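Local coordinates for Lmo0794 protein (Listeria monocytogenes, PDB 3EW7) that is of uncertain function but probably binds NAD(P) through a Rossmann fold and may act as an oxidoreductase, at residues P201-N205 with E206-V210. The protein carries 3 engineered substitutions. Numbering follows the deposited sequence.
Sequences PNHLN and EHFTV. Engineered in segment 206-210: H207 (natural residue Arg).
With chi1 at -52°, CG of H203 stands beside its own backbone N and anti to the carbonyl carbon, which sends the imidazole out to meet F208 and E206. Both of these partners set CG between the backbone N and the carbonyl carbon, and the E206 chain then runs on extended (chi2 176°), carrying its carboxylate back to the histidine. H203 and F208 form a face-to-face stack: the ring planes are parallel, the centroids lie 3.5 Å apart, and NE2 of H203 sits 3.3 Å from CD1 of F208. Each ring lies over the centre of the other, and CG of H203 is 3.4 Å from CG of F208. At the edge of the same imidazole, somewhat tilted from its plane, ND1 of H203 donates a hydrogen bond of 3.1 Å to OE2 of E206, moderately bent and received on the anti side of the carboxylate. One ring thus offers a face to an aromatic and an edge to an acid, and the bond to E206 should help fix its rotation. A type II beta turn from H203 to E206 reverses the chain at the end of the loop that leads from helix 187-199 into strand 207-209, the outermost strand at one end of the parallel Rossmann-type sheet. Strand 150-154 lies alongside, with F208 touching T151 and I153 and pairing through its backbone with Y152 and S154. E197 of the helix accepts hydrogen bonds from the backbone N atoms of N202 and H203, while the carbonyl O of H203 is hydrogen-bonded to OG1 of T151.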
loop_
_atom_site.group_PDB
_atom_site.type_symbol
_atom_site.label_atom_id
_atom_site.label_comp_id
_atom_site.label_asym_id
_atom_site.label_seq_id
_atom_site.Cartn_x
_atom_site.Cartn_y
_atom_site.Cartn_z
ATOM N N PRO A 201 6.006 3.857 -13.977
ATOM C CA PRO A 201 5.555 2.465 -14.027
ATOM C C PRO A 201 6.410 1.538 -14.882
ATOM O O PRO A 201 6.695 1.823 -16.046
ATOM C CB PRO A 201 4.144 2.587 -14.582
ATOM C CG PRO A 201 3.704 3.910 -14.084
ATOM C CD PRO A 201 4.904 4.765 -14.337
ATOM N N ASN A 202 6.812 0.420 -14.295
ATOM C CA ASN A 202 7.608 -0.570 -15.009
ATOM C C ASN A 202 7.055 -1.935 -14.686
ATOM O O ASN A 202 7.474 -2.944 -15.251
ATOM C CB ASN A 202 9.077 -0.515 -14.580
ATOM C CG ASN A 202 9.965 0.164 -15.610
ATOM O OD1 ASN A 202 11.172 -0.086 -15.651
ATOM N ND2 ASN A 202 9.380 1.033 -16.440
ATOM N N HIS A 203 6.096 -1.964 -13.770
ATOM C CA HIS A 203 5.506 -3.218 -13.351
ATOM C C HIS A 203 4.003 -3.127 -13.207
ATOM O O HIS A 203 3.448 -3.475 -12.162
ATOM C CB HIS A 203 6.152 -3.653 -12.043
ATOM C CG HIS A 203 7.645 -3.658 -12.103
ATOM N ND1 HIS A 203 8.371 -4.744 -12.548
ATOM C CD2 HIS A 203 8.544 -2.677 -11.860
ATOM C CE1 HIS A 203 9.655 -4.429 -12.576
ATOM N NE2 HIS A 203 9.786 -3.182 -12.164
ATOM N N LEU A 204 3.346 -2.655 -14.264
ATOM C CA LEU A 204 1.899 -2.544 -14.267
ATOM C C LEU A 204 1.306 -3.950 -14.310
ATOM O O LEU A 204 1.677 -4.769 -15.147
ATOM C CB LEU A 204 1.416 -1.739 -15.477
ATOM C CG LEU A 204 1.689 -0.231 -15.477
ATOM C CD1 LEU A 204 1.115 0.390 -16.731
ATOM C CD2 LEU A 204 1.071 0.407 -14.249
ATOM N N ASN A 205 0.404 -4.224 -13.380
ATOM C CA ASN A 205 -0.258 -5.511 -13.310
ATOM C C ASN A 205 0.598 -6.751 -13.126
ATOM O O ASN A 205 0.330 -7.793 -13.722
ATOM C CB ASN A 205 -1.168 -5.686 -14.514
ATOM C CG ASN A 205 -2.515 -5.059 -14.289
ATOM O OD1 ASN A 205 -3.544 -5.691 -14.497
ATOM N ND2 ASN A 205 -2.518 -3.811 -13.840
ATOM N N GLU A 206 1.622 -6.640 -12.288
ATOM C CA GLU A 206 2.487 -7.771 -11.981
ATOM C C GLU A 206 3.187 -7.562 -10.640
ATOM O O GLU A 206 3.214 -6.452 -10.099
ATOM C CB GLU A 206 3.526 -7.995 -13.087
ATOM C CG GLU A 206 4.501 -6.849 -13.323
ATOM C CD GLU A 206 5.554 -7.187 -14.381
ATOM O OE1 GLU A 206 5.183 -7.768 -15.423
ATOM O OE2 GLU A 206 6.753 -6.866 -14.178
ATOM N N HIS A 207 3.712 -8.652 -10.094
ATOM C CA HIS A 207 4.433 -8.612 -8.834
ATOM C C HIS A 207 5.892 -8.440 -9.207
ATOM O O HIS A 207 6.304 -8.867 -10.283
ATOM C CB HIS A 207 4.255 -9.930 -8.081
ATOM C CG HIS A 207 5.198 -10.101 -6.933
ATOM N ND1 HIS A 207 5.765 -11.314 -6.611
ATOM C CD2 HIS A 207 5.694 -9.209 -6.042
ATOM C CE1 HIS A 207 6.573 -11.163 -5.575
ATOM N NE2 HIS A 207 6.546 -9.892 -5.212
ATOM N N PHE A 208 6.669 -7.798 -8.345
ATOM C CA PHE A 208 8.093 -7.629 -8.605
ATOM C C PHE A 208 8.838 -7.249 -7.334
ATOM O O PHE A 208 8.300 -6.573 -6.456
ATOM C CB PHE A 208 8.329 -6.586 -9.709
ATOM C CG PHE A 208 8.408 -5.183 -9.213
ATOM C CD1 PHE A 208 9.638 -4.539 -9.116
ATOM C CD2 PHE A 208 7.257 -4.498 -8.854
ATOM C CE1 PHE A 208 9.722 -3.223 -8.669
ATOM C CE2 PHE A 208 7.322 -3.185 -8.405
ATOM C CZ PHE A 208 8.560 -2.544 -8.313
ATOM N N THR A 209 10.079 -7.710 -7.246
ATOM C CA THR A 209 10.920 -7.456 -6.091
ATOM C C THR A 209 11.895 -6.358 -6.466
ATOM O O THR A 209 12.384 -6.329 -7.586
ATOM C CB THR A 209 11.734 -8.713 -5.703
ATOM O OG1 THR A 209 10.875 -9.862 -5.677
ATOM C CG2 THR A 209 12.350 -8.538 -4.340
ATOM N N VAL A 210 12.175 -5.451 -5.537
ATOM C CA VAL A 210 13.116 -4.373 -5.820
ATOM C C VAL A 210 14.493 -4.960 -6.141
ATOM O O VAL A 210 14.858 -6.018 -5.626
ATOM C CB VAL A 210 13.209 -3.413 -4.637
ATOM C CG1 VAL A 210 14.116 -2.257 -4.982
ATOM C CG2 VAL A 210 11.816 -2.910 -4.292
#